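Local coordinates for alanine racemase, biosynthetic (Pseudomonas aeruginosa PAO1, PDB 6A2F), which belongs to the fold-type III family of pyridoxal-phosphate enzymes, pairing an N-terminal TIM-barrel domain with a C-terminal beta domain, at residues A[186-198]-A[202-214]. Numbering follows the deposited sequence.
Sequences FDQRSLANSAAVL and AAHMDWLRPGIML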
ATOM      1  N   PHE A 186     -13.886 -34.551  15.266  1.00 17.83           N
ATOM      2  CA  PHE A 186     -12.865 -33.651  14.747  1.00 17.08           C
ATOM      3  C   PHE A 186     -11.556 -33.852  15.503  1.00 16.85           C
ATOM      4  O   PHE A 186     -11.550 -33.985  16.728  1.00 16.43           O
ATOM      5  CB  PHE A 186     -13.310 -32.193  14.897  1.00 16.79           C
ATOM      6  CG  PHE A 186     -14.313 -31.744  13.873  1.00 16.57           C
ATOM      7  CD1 PHE A 186     -13.991 -31.727  12.519  1.00 16.42           C
ATOM      8  CD2 PHE A 186     -15.573 -31.303  14.265  1.00 16.47           C
ATOM      9  CE1 PHE A 186     -14.914 -31.296  11.572  1.00 16.36           C
ATOM     10  CE2 PHE A 186     -16.498 -30.870  13.324  1.00 16.35           C
ATOM     11  CZ  PHE A 186     -16.167 -30.862  11.975  1.00 16.25           C
ATOM     12  N   ASP A 187     -10.447 -33.860  14.770  1.00 16.85           N
ATOM     13  CA  ASP A 187      -9.129 -33.986  15.382  1.00 16.83           C
ATOM     14  C   ASP A 187      -8.687 -32.675  16.017  1.00 16.66           C
ATOM     15  O   ASP A 187      -8.080 -32.675  17.086  1.00 16.63           O
ATOM     16  CB  ASP A 187      -8.101 -34.452  14.350  1.00 17.04           C
ATOM     17  CG  ASP A 187      -8.390 -35.843  13.839  1.00 17.29           C
ATOM     18  OD1 ASP A 187      -8.228 -36.804  14.619  1.00 17.79           O
ATOM     19  OD2 ASP A 187      -8.785 -35.982  12.663  1.00 17.28           O
ATOM     20  N   GLN A 188      -8.992 -31.564  15.348  1.00 16.61           N
ATOM     21  CA  GLN A 188      -8.629 -30.231  15.826  1.00 16.44           C
ATOM     22  C   GLN A 188      -9.752 -29.239  15.559  1.00 16.66           C
ATOM     23  O   GLN A 188     -10.454 -29.329  14.547  1.00 16.15           O
ATOM     24  CB  GLN A 188      -7.343 -29.715  15.156  1.00 16.08           C
ATOM     25  CG  GLN A 188      -6.183 -30.697  15.062  1.00 16.06           C
ATOM     26  CD  GLN A 188      -5.430 -30.910  16.369  1.00 15.93           C
ATOM     27  OE1 GLN A 188      -4.546 -31.749  16.435  1.00 16.03           O
ATOM     28  NE2 GLN A 188      -5.768 -30.152  17.402  1.00 15.80           N
ATOM     29  N   ARG A 189      -9.911 -28.291  16.474  1.00 17.21           N
ATOM     30  CA  ARG A 189     -10.900 -27.234  16.330  1.00 17.86           C
ATOM     31  C   ARG A 189     -10.194 -25.904  16.488  1.00 17.40           C
ATOM     32  O   ARG A 189      -9.370 -25.735  17.391  1.00 17.62           O
ATOM     33  CB  ARG A 189     -12.010 -27.363  17.376  1.00 19.18           C
ATOM     34  CG  ARG A 189     -12.554 -28.770  17.568  1.00 20.75           C
ATOM     35  CD  ARG A 189     -13.453 -28.831  18.791  1.00 22.42           C
ATOM     36  NE  ARG A 189     -13.018 -29.869  19.726  1.00 24.05           N
ATOM     37  CZ  ARG A 189     -12.452 -29.639  20.911  1.00 24.99           C
ATOM     38  NH1 ARG A 189     -12.245 -28.396  21.343  1.00 25.23           N
ATOM     39  NH2 ARG A 189     -12.096 -30.665  21.678  1.00 25.93           N
ATOM     40  N   SER A 190     -10.499 -24.967  15.595  1.00 16.78           N
ATOM     41  CA  SER A 190      -9.885 -23.644  15.632  1.00 16.13           C
ATOM     42  C   SER A 190     -10.917 -22.569  15.338  1.00 15.76           C
ATOM     43  O   SER A 190     -11.625 -22.642  14.329  1.00 15.75           O
ATOM     44  CB  SER A 190      -8.727 -23.558  14.639  1.00 15.95           C
ATOM     45  OG  SER A 190      -8.070 -22.313  14.743  1.00 15.92           O
ATOM     46  N   LEU A 191     -10.991 -21.574  16.222  1.00 15.37           N
ATOM     47  CA  LEU A 191     -11.994 -20.510  16.128  1.00 14.88           C
ATOM     48  C   LEU A 191     -11.442 -19.110  16.442  1.00 14.57           C
ATOM     49  O   LEU A 191     -11.941 -18.112  15.920  1.00 14.52           O
ATOM     50  CB  LEU A 191     -13.182 -20.840  17.042  1.00 14.81           C
ATOM     51  CG  LEU A 191     -14.370 -19.882  17.219  1.00 14.88           C
ATOM     52  CD1 LEU A 191     -15.034 -19.519  15.898  1.00 14.69           C
ATOM     53  CD2 LEU A 191     -15.376 -20.508  18.172  1.00 14.83           C
ATOM     54  N   ALA A 192     -10.402 -19.049  17.273  1.00 14.26           N
ATOM     55  CA  ALA A 192      -9.936 -17.785  17.853  1.00 13.92           C
ATOM     56  C   ALA A 192      -8.888 -17.023  17.035  1.00 13.71           C
ATOM     57  O   ALA A 192      -7.764 -17.509  16.842  1.00 13.59           O
ATOM     58  CB  ALA A 192      -9.417 -18.025  19.266  1.00 13.92           C
ATOM     59  N   ASN A 193      -9.261 -15.826  16.574  1.00 13.45           N
ATOM     60  CA  ASN A 193      -8.287 -14.829  16.094  1.00 13.20           C
ATOM     61  C   ASN A 193      -7.670 -14.082  17.294  1.00 13.15           C
ATOM     62  O   ASN A 193      -7.942 -14.434  18.445  1.00 13.04           O
ATOM     63  CB  ASN A 193      -8.923 -13.859  15.079  1.00 13.02           C
ATOM     64  CG  ASN A 193     -10.187 -13.178  15.603  1.00 12.98           C
ATOM     65  OD1 ASN A 193     -10.501 -13.227  16.797  1.00 13.06           O
ATOM     66  ND2 ASN A 193     -10.916 -12.530  14.702  1.00 12.67           N
ATOM     67  N   SER A 194      -6.851 -13.060  17.034  1.00 13.18           N
ATOM     68  CA  SER A 194      -6.183 -12.309  18.107  1.00 13.19           C
ATOM     69  C   SER A 194      -7.192 -11.774  19.116  1.00 13.35           C
ATOM     70  O   SER A 194      -7.038 -11.965  20.327  1.00 13.16           O
ATOM     71  CB  SER A 194      -5.357 -11.152  17.542  1.00 13.13           C
ATOM     72  OG  SER A 194      -4.287 -11.614  16.738  1.00 12.97           O
ATOM     73  N   ALA A 195      -8.229 -11.120  18.597  1.00 13.57           N
ATOM     74  CA  ALA A 195      -9.319 -10.596  19.409  1.00 13.83           C
ATOM     75  C   ALA A 195      -9.845 -11.651  20.379  1.00 14.15           C
ATOM     76  O   ALA A 195      -9.910 -11.413  21.589  1.00 14.39           O
ATOM     77  CB  ALA A 195     -10.436 -10.072  18.517  1.00 13.68           C
ATOM     78  N   ALA A 196     -10.187 -12.822  19.843  1.00 14.29           N
ATOM     79  CA  ALA A 196     -10.750 -13.900  20.641  1.00 14.46           C
ATOM     80  C   ALA A 196      -9.724 -14.549  21.565  1.00 14.65           C
ATOM     81  O   ALA A 196     -10.077 -15.003  22.654  1.00 14.64           O
ATOM     82  CB  ALA A 196     -11.404 -14.945  19.743  1.00 14.50           C
ATOM     83  N   VAL A 197      -8.460 -14.590  21.136  1.00 14.94           N
ATOM     84  CA  VAL A 197      -7.379 -15.155  21.956  1.00 15.27           C
ATOM     85  C   VAL A 197      -7.284 -14.406  23.282  1.00 15.67           C
ATOM     86  O   VAL A 197      -6.987 -14.998  24.327  1.00 15.79           O
ATOM     87  CB  VAL A 197      -6.010 -15.122  21.232  1.00 15.12           C
ATOM     88  CG1 VAL A 197      -4.856 -15.350  22.206  1.00 14.90           C
ATOM     89  CG2 VAL A 197      -5.967 -16.159  20.121  1.00 14.97           C
ATOM     90  N   LEU A 198      -7.561 -13.108  23.234  1.00 15.94           N
ATOM     91  CA  LEU A 198      -7.446 -12.259  24.409  1.00 16.56           C
ATOM     92  C   LEU A 198      -8.737 -12.139  25.217  1.00 17.13           C
ATOM     93  O   LEU A 198      -8.688 -11.865  26.411  1.00 17.13           O
ATOM     94  CB  LEU A 198      -6.928 -10.867  24.021  1.00 16.23           C
ATOM     95  CG  LEU A 198      -5.449 -10.755  23.639  1.00 16.15           C
ATOM     96  CD1 LEU A 198      -5.227  -9.562  22.717  1.00 16.10           C
ATOM     97  CD2 LEU A 198      -4.552 -10.675  24.871  1.00 15.96           C
ATOM     98  N   ALA A 202     -13.748 -19.303  25.530  1.00 17.72           N
ATOM     99  CA  ALA A 202     -14.602 -20.353  24.950  1.00 17.25           C
ATOM    100  C   ALA A 202     -14.293 -20.642  23.473  1.00 17.10           C
ATOM    101  O   ALA A 202     -14.651 -21.701  22.952  1.00 17.10           O
ATOM    102  CB  ALA A 202     -16.072 -19.996  25.117  1.00 17.11           C
ATOM    103  N   ALA A 203     -13.630 -19.700  22.806  1.00 16.64           N
ATOM    104  CA  ALA A 203     -13.277 -19.855  21.398  1.00 16.13           C
ATOM    105  C   ALA A 203     -11.890 -20.459  21.200  1.00 15.66           C
ATOM    106  O   ALA A 203     -11.493 -20.730  20.066  1.00 15.42           O
ATOM    107  CB  ALA A 203     -13.371 -18.514  20.682  1.00 16.35           C
ATOM    108  N   HIS A 204     -11.162 -20.663  22.299  1.00 15.13           N
ATOM    109  CA  HIS A 204      -9.771 -21.120  22.240  1.00 14.69           C
ATOM    110  C   HIS A 204      -9.599 -22.477  21.556  1.00 14.60           C
ATOM    111  O   HIS A 204      -8.647 -22.669  20.797  1.00 14.61           O
ATOM    112  CB  HIS A 204      -9.117 -21.127  23.631  1.00 14.46           C
ATOM    113  CG  HIS A 204      -8.837 -19.758  24.179  1.00 14.46           C
ATOM    114  ND1 HIS A 204      -8.397 -19.548  25.469  1.00 14.45           N
ATOM    115  CD2 HIS A 204      -8.950 -18.530  23.618  1.00 14.33           C
ATOM    116  CE1 HIS A 204      -8.234 -18.254  25.673  1.00 14.28           C
ATOM    117  NE2 HIS A 204      -8.564 -17.615  24.566  1.00 14.37           N
ATOM    118  N   MET A 205     -10.516 -23.407  21.833  1.00 14.35           N
ATOM    119  CA  MET A 205     -10.516 -24.735  21.201  1.00 14.09           C
ATOM    120  C   MET A 205      -9.133 -25.412  21.229  1.00 13.88           C
ATOM    121  O   MET A 205      -8.523 -25.501  22.290  1.00 13.88           O
ATOM    122  CB  MET A 205     -11.095 -24.656  19.783  1.00 14.22           C
ATOM    123  CG  MET A 205     -12.507 -24.081  19.713  1.00 14.30           C
ATOM    124  SD  MET A 205     -13.722 -25.150  20.514  1.00 14.57           S
ATOM    125  CE  MET A 205     -15.117 -24.037  20.640  1.00 14.52           C
ATOM    126  N   ASP A 206      -8.636 -25.879  20.083  1.00 13.46           N
ATOM    127  CA  ASP A 206      -7.358 -26.608  20.045  1.00 13.01           C
ATOM    128  C   ASP A 206      -6.193 -25.780  19.496  1.00 12.70           C
ATOM    129  O   ASP A 206      -5.075 -25.868  20.007  1.00 12.56           O
ATOM    130  CB  ASP A 206      -7.491 -27.905  19.241  1.00 13.03           C
ATOM    131  CG  ASP A 206      -8.573 -28.818  19.775  1.00 13.08           C
ATOM    132  OD1 ASP A 206      -8.544 -29.153  20.980  1.00 13.27           O
ATOM    133  OD2 ASP A 206      -9.454 -29.204  18.985  1.00 13.03           O
ATOM    134  N   TRP A 207      -6.459 -24.996  18.452  1.00 12.27           N
ATOM    135  CA  TRP A 207      -5.444 -24.160  17.817  1.00 11.95           C
ATOM    136  C   TRP A 207      -5.893 -22.702  17.754  1.00 11.83           C
ATOM    137  O   TRP A 207      -6.896 -22.376  17.118  1.00 11.86           O
ATOM    138  CB  TRP A 207      -5.094 -24.672  16.409  1.00 11.67           C
ATOM    139  CG  TRP A 207      -4.220 -25.896  16.398  1.00 11.54           C
ATOM    140  CD1 TRP A 207      -4.608 -27.180  16.643  1.00 11.50           C
ATOM    141  CD2 TRP A 207      -2.813 -25.951  16.117  1.00 11.46           C
ATOM    142  NE1 TRP A 207      -3.532 -28.034  16.545  1.00 11.35           N
ATOM    143  CE2 TRP A 207      -2.417 -27.307  16.223  1.00 11.36           C
ATOM    144  CE3 TRP A 207      -1.846 -24.987  15.796  1.00 11.37           C
ATOM    145  CZ2 TRP A 207      -1.097 -27.726  16.015  1.00 11.26           C
ATOM    146  CZ3 TRP A 207      -0.531 -25.405  15.594  1.00 11.45           C
ATOM    147  CH2 TRP A 207      -0.173 -26.769  15.700  1.00 11.25           C
ATOM    148  N   LEU A 208      -5.144 -21.837  18.432  1.00 11.61           N
ATOM    149  CA  LEU A 208      -5.334 -20.397  18.338  1.00 11.45           C
ATOM    150  C   LEU A 208      -4.783 -19.903  17.006  1.00 11.41           C
ATOM    151  O   LEU A 208      -3.891 -20.528  16.432  1.00 11.58           O
ATOM    152  CB  LEU A 208      -4.606 -19.694  19.487  1.00 11.50           C
ATOM    153  CG  LEU A 208      -4.820 -20.204  20.920  1.00 11.51           C
ATOM    154  CD1 LEU A 208      -3.859 -19.502  21.864  1.00 11.48           C
ATOM    155  CD2 LEU A 208      -6.263 -20.034  21.384  1.00 11.35           C
ATOM    156  N   ARG A 209      -5.310 -18.785  16.506  1.00 11.17           N
ATOM    157  CA  ARG A 209      -4.798 -18.199  15.266  1.00 10.78           C
ATOM    158  C   ARG A 209      -4.479 -16.722  15.445  1.00 10.51           C
ATOM    159  O   ARG A 209      -5.132 -15.871  14.823  1.00 10.49           O
ATOM    160  CB  ARG A 209      -5.791 -18.377  14.111  1.00 10.87           C
ATOM    161  CG  ARG A 209      -6.308 -19.790  13.915  1.00 10.95           C
ATOM    162  CD  ARG A 209      -7.039 -19.936  12.590  1.00 11.02           C
ATOM    163  NE  ARG A 209      -8.105 -18.950  12.410  1.00 11.10           N
ATOM    164  CZ  ARG A 209      -9.360 -19.101  12.834  1.00 11.16           C
ATOM    165  NH1 ARG A 209      -9.734 -20.199  13.488  1.00 11.03           N
ATOM    166  NH2 ARG A 209     -10.244 -18.141  12.609  1.00 11.17           N
ATOM    167  N   PRO A 210      -3.479 -16.401  16.294  1.00 10.25           N
ATOM    168  CA  PRO A 210      -3.116 -14.993  16.439  1.00 10.09           C
ATOM    169  C   PRO A 210      -2.349 -14.449  15.236  1.00  9.92           C
ATOM    170  O   PRO A 210      -1.390 -15.070  14.769  1.00  9.80           O
ATOM    171  CB  PRO A 210      -2.240 -14.981  17.694  1.00 10.12           C
ATOM    172  CG  PRO A 210      -1.687 -16.354  17.794  1.00 10.12           C
ATOM    173  CD  PRO A 210      -2.758 -17.254  17.257  1.00 10.19           C
ATOM    174  N   GLY A 211      -2.811 -13.303  14.738  1.00  9.87           N
ATOM    175  CA  GLY A 211      -2.128 -12.541  13.703  1.00  9.75           C
ATOM    176  C   GLY A 211      -1.662 -11.196  14.232  1.00  9.76           C
ATOM    177  O   GLY A 211      -0.548 -11.071  14.741  1.00  9.57           O
ATOM    178  N   ILE A 212      -2.535 -10.196  14.129  1.00  9.85           N
ATOM    179  CA  ILE A 212      -2.198  -8.803  14.445  1.00  9.96           C
ATOM    180  C   ILE A 212      -1.531  -8.602  15.817  1.00 10.21           C
ATOM    181  O   ILE A 212      -0.601  -7.793  15.943  1.00 10.23           O
ATOM    182  CB  ILE A 212      -3.425  -7.866  14.259  1.00  9.87           C
ATOM    183  CG1 ILE A 212      -3.016  -6.383  14.267  1.00  9.80           C
ATOM    184  CG2 ILE A 212      -4.509  -8.153  15.289  1.00  9.77           C
ATOM    185  CD1 ILE A 212      -2.288  -5.914  13.023  1.00  9.67           C
ATOM    186  N   MET A 213      -1.980  -9.351  16.827  1.00 10.38           N
ATOM    187  CA  MET A 213      -1.434  -9.216  18.183  1.00 10.61           C
ATOM    188  C   MET A 213       0.049  -9.579  18.254  1.00 10.73           C
ATOM    189  O   MET A 213       0.781  -9.066  19.108  1.00 10.81           O
ATOM    190  CB  MET A 213      -2.245 -10.022  19.207  1.00 10.65           C
ATOM    191  CG  MET A 213      -1.992 -11.522  19.207  1.00 10.76           C
ATOM    192  SD  MET A 213      -2.941 -12.385  20.478  1.00 10.96           S
ATOM    193  CE  MET A 213      -2.062 -11.910  21.964  1.00 10.76           C
ATOM    194  N   LEU A 214       0.485 -10.450  17.344  1.00 10.80           N
ATOM    195  CA  LEU A 214       1.884 -10.845  17.242  1.00 10.85           C
ATOM    196  C   LEU A 214       2.789  -9.658  16.949  1.00 10.87           C
ATOM    197  O   LEU A 214       3.962  -9.660  17.319  1.00 11.12           O
ATOM    198  CB  LEU A 214       2.058 -11.911  16.159  1.00 10.92           C
ATOM    199  CG  LEU A 214       2.121 -13.402  16.526  1.00 10.98           C
ATOM    200  CD1 LEU A 214       1.235 -13.779  17.705  1.00 10.95           C
ATOM    201  CD2 LEU A 214       1.799 -14.253  15.308  1.00 10.88           C
TER
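The chi1 of S190 (-176°) sets OG beside its carbonyl carbon, while R209 folds at chi3 (-54°), and hydroxyl and guanidinium meet at the seam between two successive barrel strands. S190 OG donates to W207 O at 2.7 Å and accepts from R209 NH1 at 3.0 Å, close to the guanidinium plane, so one hydroxyl bridges a backbone carbonyl and an arginine. The remaining nitrogens of R209 are engaged as well: NE hydrogen-bonds to N1 of the pyridoxal-phosphate-modified lysine at position 34, and NH2 to S158 O and H159 ND1. S190 is thus placed as a second-shell residue and probably helps to fix the guanidinium that meets the cofactor ring. Nearby, R209 N donates to A192 O at 2.8 Å.

One residue earlier, R189 O takes D206 N (2.8 Å) and W207 N (3.2 Å) from opposite faces of its plane. D206 OD2 accepts from R189 N through its anti lone pair and lies over the guanidinium face of R189. S194 OG accepts from M213 N (3.2 Å, 168° at the hydrogen) and also hydrogen-bonds to OP3 of the modified lysine.

Strand 189-190, hydrogen-bonded to strand 151-157, leads through N-cap N193 into helix 194-199; the chain returns as parallel strand 207-208, which pairs with strand 28-32 and so closes the TIM barrel, with helix 169-179 packed on L191 and M205 and helix 10-22 on P210 and M213.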